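Local coordinates for protein predicted metal-dependent phosphohydrolase (Magnetospirillum magnetotacticum MS-1, PDB 3KH1) that probably acts as a metal-dependent phosphohydrolase of the HD-domain family, perhaps a 5'-deoxynucleotidase, and forms a two-chain assembly, at residues Gln13-Val18 against Phe108-Pro113; Asp76-Asp81 against Arg101-Arg106. All coordinates share one frame; numbering follows the deposited sequence.

Interaction 1: Gln13-Val18 against Phe108-Pro113; sequences QMSFVV and FGLLPP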
ATOM      1  N   GLN A  13       6.532  17.939  -2.201  1.00 13.61           N
ATOM      2  CA  GLN A  13       5.646  16.770  -2.146  1.00 13.59           C
ATOM      3  C   GLN A  13       6.062  15.675  -3.128  1.00 13.20           C
ATOM      4  O   GLN A  13       6.138  14.499  -2.768  1.00 13.52           O
ATOM      5  CB  GLN A  13       4.191  17.198  -2.376  1.00 13.74           C
ATOM      6  CG  GLN A  13       3.695  18.070  -1.248  1.00 13.85           C
ATOM      7  CD  GLN A  13       2.413  18.823  -1.585  1.00 12.82           C
ATOM      8  OE1 GLN A  13       2.206  19.227  -2.740  1.00 14.97           O
ATOM      9  NE2 GLN A  13       1.508  18.974  -0.576  1.00 14.78           N
HETATM   10  N   MSE A  14       6.406  16.056  -4.357  1.00 13.20           N
HETATM   11  CA  MSE A  14       6.815  15.059  -5.348  1.00 13.46           C
HETATM   12  C   MSE A  14       8.144  14.429  -4.984  1.00 13.66           C
HETATM   13  O   MSE A  14       8.328  13.225  -5.203  1.00 13.83           O
HETATM   14  CB  MSE A  14       6.916  15.663  -6.752  1.00 13.95           C
HETATM   15  CG  MSE A  14       5.608  16.150  -7.290  1.00 15.57           C
HETATM   16 SE   MSE A  14       4.188  14.809  -7.259  0.75 16.84          SE
HETATM   17  CE  MSE A  14       2.957  15.772  -8.324  1.00 23.00           C
ATOM     18  N   SER A  15       9.057  15.203  -4.371  1.00 14.15           N
ATOM     19  CA  SER A  15      10.340  14.651  -3.959  1.00 14.91           C
ATOM     20  C   SER A  15      10.151  13.520  -2.918  1.00 15.01           C
ATOM     21  O   SER A  15      10.828  12.490  -2.986  1.00 15.05           O
ATOM     22  CB  SER A  15      11.254  15.739  -3.445  1.00 16.10           C
ATOM     23  OG  SER A  15      10.999  16.127  -2.097  1.00 18.28           O
ATOM     24  N   PHE A  16       9.161  13.680  -2.033  1.00 14.05           N
ATOM     25  CA  PHE A  16       8.832  12.644  -1.065  1.00 14.17           C
ATOM     26  C   PHE A  16       8.215  11.431  -1.758  1.00 13.19           C
ATOM     27  O   PHE A  16       8.619  10.300  -1.501  1.00 12.66           O
ATOM     28  CB  PHE A  16       7.880  13.213  -0.014  1.00 13.53           C
ATOM     29  CG  PHE A  16       7.563  12.268   1.117  1.00 12.84           C
ATOM     30  CD1 PHE A  16       8.429  12.097   2.170  1.00 13.93           C
ATOM     31  CD2 PHE A  16       6.364  11.594   1.130  1.00 13.04           C
ATOM     32  CE1 PHE A  16       8.124  11.262   3.209  1.00 13.68           C
ATOM     33  CE2 PHE A  16       6.068  10.728   2.186  1.00 13.20           C
ATOM     34  CZ  PHE A  16       6.949  10.606   3.227  1.00 13.10           C
ATOM     35  N   VAL A  17       7.266  11.672  -2.673  1.00 12.19           N
ATOM     36  CA  VAL A  17       6.628  10.618  -3.464  1.00 11.97           C
ATOM     37  C   VAL A  17       7.680   9.757  -4.157  1.00 12.04           C
ATOM     38  O   VAL A  17       7.584   8.498  -4.155  1.00 12.61           O
ATOM     39  CB  VAL A  17       5.556  11.149  -4.421  1.00 12.36           C
ATOM     40  CG1 VAL A  17       5.051  10.032  -5.365  1.00 12.37           C
ATOM     41  CG2 VAL A  17       4.357  11.793  -3.631  1.00 12.50           C
ATOM     42  N   VAL A  18       8.662  10.394  -4.780  1.00 12.81           N
ATOM     43  CA  VAL A  18       9.709   9.662  -5.474  1.00 14.16           C
ATOM     44  C   VAL A  18      10.610   8.883  -4.504  1.00 13.77           C
ATOM     45  O   VAL A  18      10.968   7.727  -4.760  1.00 13.86           O
ATOM     46  CB  VAL A  18      10.512  10.617  -6.406  1.00 14.57           C
ATOM     47  CG1 VAL A  18      11.788   9.949  -6.937  1.00 17.19           C
ATOM     48  CG2 VAL A  18       9.565  11.118  -7.545  1.00 16.85           C
ATOM     49  N   PHE A 108      10.501  12.539   6.348  1.00 16.32           N
ATOM     50  CA  PHE A 108       9.372  13.476   6.449  1.00 17.24           C
ATOM     51  C   PHE A 108       9.833  14.917   6.184  1.00 17.77           C
ATOM     52  O   PHE A 108       9.048  15.717   5.690  1.00 18.13           O
ATOM     53  CB  PHE A 108       8.624  13.337   7.792  1.00 17.85           C
ATOM     54  CG  PHE A 108       8.014  11.955   7.981  1.00 16.77           C
ATOM     55  CD1 PHE A 108       7.095  11.442   7.072  1.00 15.83           C
ATOM     56  CD2 PHE A 108       8.381  11.138   9.038  1.00 17.49           C
ATOM     57  CE1 PHE A 108       6.557  10.174   7.222  1.00 15.40           C
ATOM     58  CE2 PHE A 108       7.823   9.857   9.168  1.00 17.55           C
ATOM     59  CZ  PHE A 108       6.938   9.407   8.279  1.00 14.50           C
ATOM     60  N   GLY A 109      11.113  15.209   6.424  1.00 18.16           N
ATOM     61  CA  GLY A 109      11.646  16.546   6.205  1.00 18.89           C
ATOM     62  C   GLY A 109      11.671  16.922   4.735  1.00 18.90           C
ATOM     63  O   GLY A 109      11.852  18.092   4.420  1.00 20.76           O
ATOM     64  N   LEU A 110      11.537  15.956   3.822  1.00 18.98           N
ATOM     65  CA  LEU A 110      11.369  16.262   2.395  1.00 17.42           C
ATOM     66  C   LEU A 110      10.040  16.992   2.107  1.00 17.55           C
ATOM     67  O   LEU A 110       9.917  17.726   1.137  1.00 18.41           O
ATOM     68  CB  LEU A 110      11.451  14.990   1.554  1.00 18.59           C
ATOM     69  CG  LEU A 110      12.819  14.276   1.515  1.00 20.21           C
ATOM     70  CD1 LEU A 110      12.688  12.930   0.788  1.00 19.47           C
ATOM     71  CD2 LEU A 110      13.915  15.166   0.880  1.00 23.08           C
ATOM     72  N   LEU A 111       9.029  16.729   2.920  1.00 17.45           N
ATOM     73  CA  LEU A 111       7.707  17.315   2.706  1.00 16.98           C
ATOM     74  C   LEU A 111       7.715  18.803   3.046  1.00 17.97           C
ATOM     75  O   LEU A 111       8.597  19.272   3.774  1.00 18.57           O
ATOM     76  CB  LEU A 111       6.666  16.592   3.568  1.00 16.97           C
ATOM     77  CG  LEU A 111       6.349  15.161   3.129  1.00 14.40           C
ATOM     78  CD1 LEU A 111       5.689  14.404   4.290  1.00 16.62           C
ATOM     79  CD2 LEU A 111       5.506  15.185   1.845  1.00 14.37           C
ATOM     80  N   PRO A 112       6.709  19.541   2.546  1.00 17.07           N
ATOM     81  CA  PRO A 112       6.537  20.889   3.064  1.00 18.04           C
ATOM     82  C   PRO A 112       6.388  20.866   4.596  1.00 20.22           C
ATOM     83  O   PRO A 112       5.928  19.868   5.140  1.00 19.32           O
ATOM     84  CB  PRO A 112       5.245  21.384   2.419  1.00 19.76           C
ATOM     85  CG  PRO A 112       4.856  20.388   1.455  1.00 18.58           C
ATOM     86  CD  PRO A 112       5.642  19.147   1.618  1.00 16.57           C
ATOM     87  N   PRO A 113       6.770  21.951   5.288  1.00 21.96           N
ATOM     88  CA  PRO A 113       6.761  21.921   6.756  1.00 21.53           C
ATOM     89  C   PRO A 113       5.477  21.447   7.437  1.00 20.58           C
ATOM     90  O   PRO A 113       5.571  20.747   8.444  1.00 21.69           O
ATOM     91  CB  PRO A 113       7.063  23.370   7.137  1.00 23.32           C
ATOM     92  CG  PRO A 113       7.924  23.834   6.017  1.00 24.67           C
ATOM     93  CD  PRO A 113       7.408  23.177   4.772  1.00 23.32           C
TER
HETATM   94  O   HOH W   1      12.043  18.667  -0.335  1.00 46.69           O

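Interaction 2: Asp76-Asp81 against Arg101-Arg106; sequences DIVEID and RKAAAR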
ATOM      1  N   ASP A  76       5.835   2.639   8.214  1.00 10.79           N
ATOM      2  CA  ASP A  76       7.153   2.084   8.011  1.00 10.10           C
ATOM      3  C   ASP A  76       8.077   2.914   7.136  1.00 10.58           C
ATOM      4  O   ASP A  76       9.211   2.512   6.859  1.00 11.62           O
ATOM      5  CB  ASP A  76       7.094   0.650   7.467  1.00 10.31           C
ATOM      6  CG  ASP A  76       7.044  -0.399   8.569  1.00 10.98           C
ATOM      7  OD1 ASP A  76       7.403  -0.081   9.729  1.00 12.38           O
ATOM      8  OD2 ASP A  76       6.715  -1.545   8.205  1.00 12.01           O
ATOM      9  N   ILE A  77       7.681   4.109   6.761  1.00 10.87           N
ATOM     10  CA  ILE A  77       8.579   4.950   5.951  1.00 11.38           C
ATOM     11  C   ILE A  77       9.945   5.144   6.588  1.00 12.20           C
ATOM     12  O   ILE A  77      10.972   5.127   5.873  1.00 12.78           O
ATOM     13  CB  ILE A  77       7.889   6.256   5.538  1.00 13.07           C
ATOM     14  CG1 ILE A  77       6.836   5.939   4.418  1.00 14.07           C
ATOM     15  CG2 ILE A  77       8.928   7.331   5.127  1.00 13.95           C
ATOM     16  CD1 ILE A  77       5.892   7.103   4.092  1.00 16.36           C
ATOM     17  N   VAL A  78       9.984   5.284   7.920  1.00 12.41           N
ATOM     18  CA  VAL A  78      11.287   5.406   8.567  1.00 13.06           C
ATOM     19  C   VAL A  78      12.248   4.248   8.298  1.00 12.96           C
ATOM     20  O   VAL A  78      13.491   4.432   8.354  1.00 14.41           O
ATOM     21  CB  VAL A  78      11.173   5.595  10.106  1.00 13.43           C
ATOM     22  CG1 VAL A  78      10.556   6.995  10.412  1.00 14.98           C
ATOM     23  CG2 VAL A  78      10.419   4.413  10.788  1.00 14.69           C
ATOM     24  N   GLU A  79      11.718   3.064   7.985  1.00 12.05           N
ATOM     25  CA  GLU A  79      12.570   1.906   7.707  1.00 12.35           C
ATOM     26  C   GLU A  79      13.418   2.042   6.438  1.00 13.01           C
ATOM     27  O   GLU A  79      14.373   1.291   6.257  1.00 13.59           O
ATOM     28  CB  GLU A  79      11.759   0.591   7.737  1.00 12.43           C
ATOM     29  CG  GLU A  79      11.035   0.391   9.104  1.00 12.88           C
ATOM     30  CD  GLU A  79      10.649  -1.033   9.427  1.00 12.59           C
ATOM     31  OE1 GLU A  79      10.630  -1.885   8.546  1.00 14.00           O
ATOM     32  OE2 GLU A  79      10.394  -1.277  10.641  1.00 16.27           O
ATOM     33  N   ILE A  80      13.071   2.958   5.534  1.00 12.63           N
ATOM     34  CA  ILE A  80      13.931   3.259   4.383  1.00 13.20           C
ATOM     35  C   ILE A  80      15.355   3.472   4.835  1.00 15.22           C
ATOM     36  O   ILE A  80      16.276   3.003   4.168  1.00 16.48           O
ATOM     37  CB  ILE A  80      13.399   4.446   3.556  1.00 13.23           C
ATOM     38  CG1 ILE A  80      12.116   4.066   2.823  1.00 13.05           C
ATOM     39  CG2 ILE A  80      14.457   4.988   2.600  1.00 14.93           C
ATOM     40  CD1 ILE A  80      11.322   5.232   2.340  1.00 12.99           C
ATOM     41  N   ASP A  81      15.543   4.247   5.910  1.00 15.95           N
ATOM     42  CA  ASP A  81      16.860   4.499   6.454  1.00 17.19           C
ATOM     43  C   ASP A  81      17.191   3.571   7.626  1.00 18.61           C
ATOM     44  O   ASP A  81      18.364   3.210   7.821  1.00 20.40           O
ATOM     45  CB  ASP A  81      17.002   5.953   6.947  1.00 19.41           C
ATOM     46  CG  ASP A  81      16.999   7.007   5.837  1.00 19.28           C
ATOM     47  OD1 ASP A  81      16.973   6.665   4.615  1.00 21.08           O
ATOM     48  OD2 ASP A  81      17.105   8.211   6.264  1.00 21.42           O
ATOM     49  N   ARG A 101      14.281   7.890  14.655  1.00 25.48           N
ATOM     50  CA  ARG A 101      14.143   9.340  14.869  1.00 26.91           C
ATOM     51  C   ARG A 101      14.875  10.125  13.776  1.00 26.01           C
ATOM     52  O   ARG A 101      14.285  11.034  13.177  1.00 26.08           O
ATOM     53  CB  ARG A 101      14.644   9.726  16.281  1.00 28.36           C
ATOM     54  CG  ARG A 101      14.733  11.245  16.601  1.00 33.53           C
ATOM     55  CD  ARG A 101      15.162  11.503  18.072  1.00 37.92           C
ATOM     56  NE  ARG A 101      16.569  11.125  18.294  1.00 42.40           N
ATOM     57  CZ  ARG A 101      17.011  10.115  19.066  1.00 43.75           C
ATOM     58  NH1 ARG A 101      16.181   9.331  19.776  1.00 44.38           N
ATOM     59  NH2 ARG A 101      18.316   9.888  19.138  1.00 44.76           N
ATOM     60  N   LYS A 102      16.125   9.750  13.491  1.00 24.92           N
ATOM     61  CA  LYS A 102      16.887  10.360  12.406  1.00 24.71           C
ATOM     62  C   LYS A 102      16.274  10.122  11.024  1.00 23.78           C
ATOM     63  O   LYS A 102      16.226  11.028  10.197  1.00 25.02           O
ATOM     64  CB  LYS A 102      18.341   9.867  12.383  1.00 27.09           C
ATOM     65  N   ALA A 103      15.762   8.914  10.795  1.00 21.63           N
ATOM     66  CA  ALA A 103      15.102   8.615   9.528  1.00 20.10           C
ATOM     67  C   ALA A 103      13.887   9.538   9.335  1.00 20.09           C
ATOM     68  O   ALA A 103      13.665  10.092   8.243  1.00 19.02           O
ATOM     69  CB  ALA A 103      14.673   7.154   9.520  1.00 19.52           C
ATOM     70  N   ALA A 104      13.068   9.645  10.370  1.00 19.88           N
ATOM     71  CA  ALA A 104      11.876  10.493  10.321  1.00 20.63           C
ATOM     72  C   ALA A 104      12.240  11.926   9.946  1.00 21.00           C
ATOM     73  O   ALA A 104      11.608  12.534   9.073  1.00 20.49           O
ATOM     74  CB  ALA A 104      11.147  10.453  11.607  1.00 21.52           C
ATOM     75  N   ALA A 105      13.268  12.465  10.597  1.00 21.64           N
ATOM     76  CA  ALA A 105      13.703  13.817  10.285  1.00 22.00           C
ATOM     77  C   ALA A 105      14.103  14.021   8.811  1.00 22.63           C
ATOM     78  O   ALA A 105      13.714  15.028   8.203  1.00 24.53           O
ATOM     79  CB  ALA A 105      14.813  14.258  11.224  1.00 23.71           C
ATOM     80  N   ARG A 106      14.829  13.073   8.227  1.00 21.41           N
ATOM     81  CA  ARG A 106      15.290  13.210   6.861  1.00 21.72           C
ATOM     82  C   ARG A 106      14.157  12.992   5.880  1.00 20.41           C
ATOM     83  O   ARG A 106      13.989  13.746   4.915  1.00 21.18           O
ATOM     84  CB  ARG A 106      16.410  12.224   6.540  1.00 22.16           C
ATOM     85  CG  ARG A 106      16.991  12.442   5.146  1.00 22.55           C
ATOM     86  CD  ARG A 106      17.990  11.381   4.773  1.00 23.45           C
ATOM     87  NE  ARG A 106      17.367  10.126   4.325  1.00 22.53           N
ATOM     88  CZ  ARG A 106      16.866   9.896   3.100  1.00 22.58           C
ATOM     89  NH1 ARG A 106      16.863  10.831   2.147  1.00 24.88           N
ATOM     90  NH2 ARG A 106      16.429   8.698   2.798  1.00 22.22           N
TER

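Interaction 1: Gln13-Val18 against Phe108-Pro113
Phe108 meets Phe16 where the turn joining helices 96-108 and 113-128 of this mostly helical HD-family fold packs on helix 8-19. The two rings approach obliquely, Phe108 CD1 lying 3.9 Å from Phe16 CZ, while Phe108 also rests on Tyr119 and Trp123. From here a type I beta turn runs to Leu111, closed by Leu111 N bonding to Phe108 O at 2.9 Å. Leu110 brings its CB to the edge of the Phe16 ring, 4.2 Å from Phe16 CD1. Its carbonyl faces the polar side of the contact: one water donates to Leu110 O (2.8 Å) and to Ser15 OG (3.3 Å), a hydroxyl that also bonds to Ala12 O. Leu111 covers one face of Phe16 in a CH-pi contact, its CG 4.0 Å from the ring centroid and 21° off the normal. Phe16 offers that face because its CG stands anti to the backbone N (chi1 -175°), carrying the ring out toward the turn. Pro112, the N-cap residue of helix 113-128, lies across the Gln13 chain at about a right angle. The Gln13 amide continues to Gln115 and to Tyr58 and Glu57 of the second subunit, whereas Gln13 CG sits 3.6 Å from Pro112 CD.

Interaction 2: Asp76-Asp81 against Arg101-Arg106
Val78 and Ala103 mark the tight half of this contact, where a short helical turn of the HD-family fold lies against helix 96-108; Val78 CA and Ala103 CA lie 5.1 Å apart. The type I turn from Asp76 to Glu79 is followed by helical residues, and alanines on the facing helix let the backbones come this near. Ala103 points its methyl toward the turn: CB is 3.2 Å from Val78 O, the carbonyl that also accepts the backbone bond of Asp81 N. Val78 uses one branch, CG1, against Ala104. This CG1, anti to the carbonyl carbon, comes 3.7 Å from Ala104 CB, and Trp123 of helix 113-128 packs on both residues, so this half is buried and its side-chain contacts are apolar.

Toward solvent the packing gives way to charge. Asp81 still touches Ala103 through its CB, but its carboxylate is taken by the exposed Arg106, whose chain runs extended and then bends at chi3 (80°) to present the guanidinium edge. The grip is side-on and two-pronged, the two planes 21° apart. Arg106 NH2 also pairs with Glu19, so two acidic side chains hold the group. On Asp81, OD1 takes Arg106 NH2 at 2.8 Å, 15° out of the carboxylate plane, while OD2 takes Arg106 NE at 2.7 Å through its syn lone pair.

Overall arrangement
Interaction 2 is nested along the chain within the loop closed by interaction 1, and their centres lie 13 Å apart. They share one apolar seam: Phe16 CZ touches Ile77 CD1 at 3.8 Å, and Phe108 CE2 approaches Val78 CG1 at 4.1 Å. Helix 96-108 carries one side of interaction 2 and leads into the loop of interaction 1, and Trp123 packs on Phe108 as well as Val78. Helix 8-19 is tied to each, since Glu19 touches Leu110 and pairs with Arg106. Interaction 1 also adjoins the second subunit, which does not touch the segments of interaction 2. By sequence, Asp76 probably belongs to the His-Asp doublet that names the HD family, which would put the start of 76-81 beside the probable metal site.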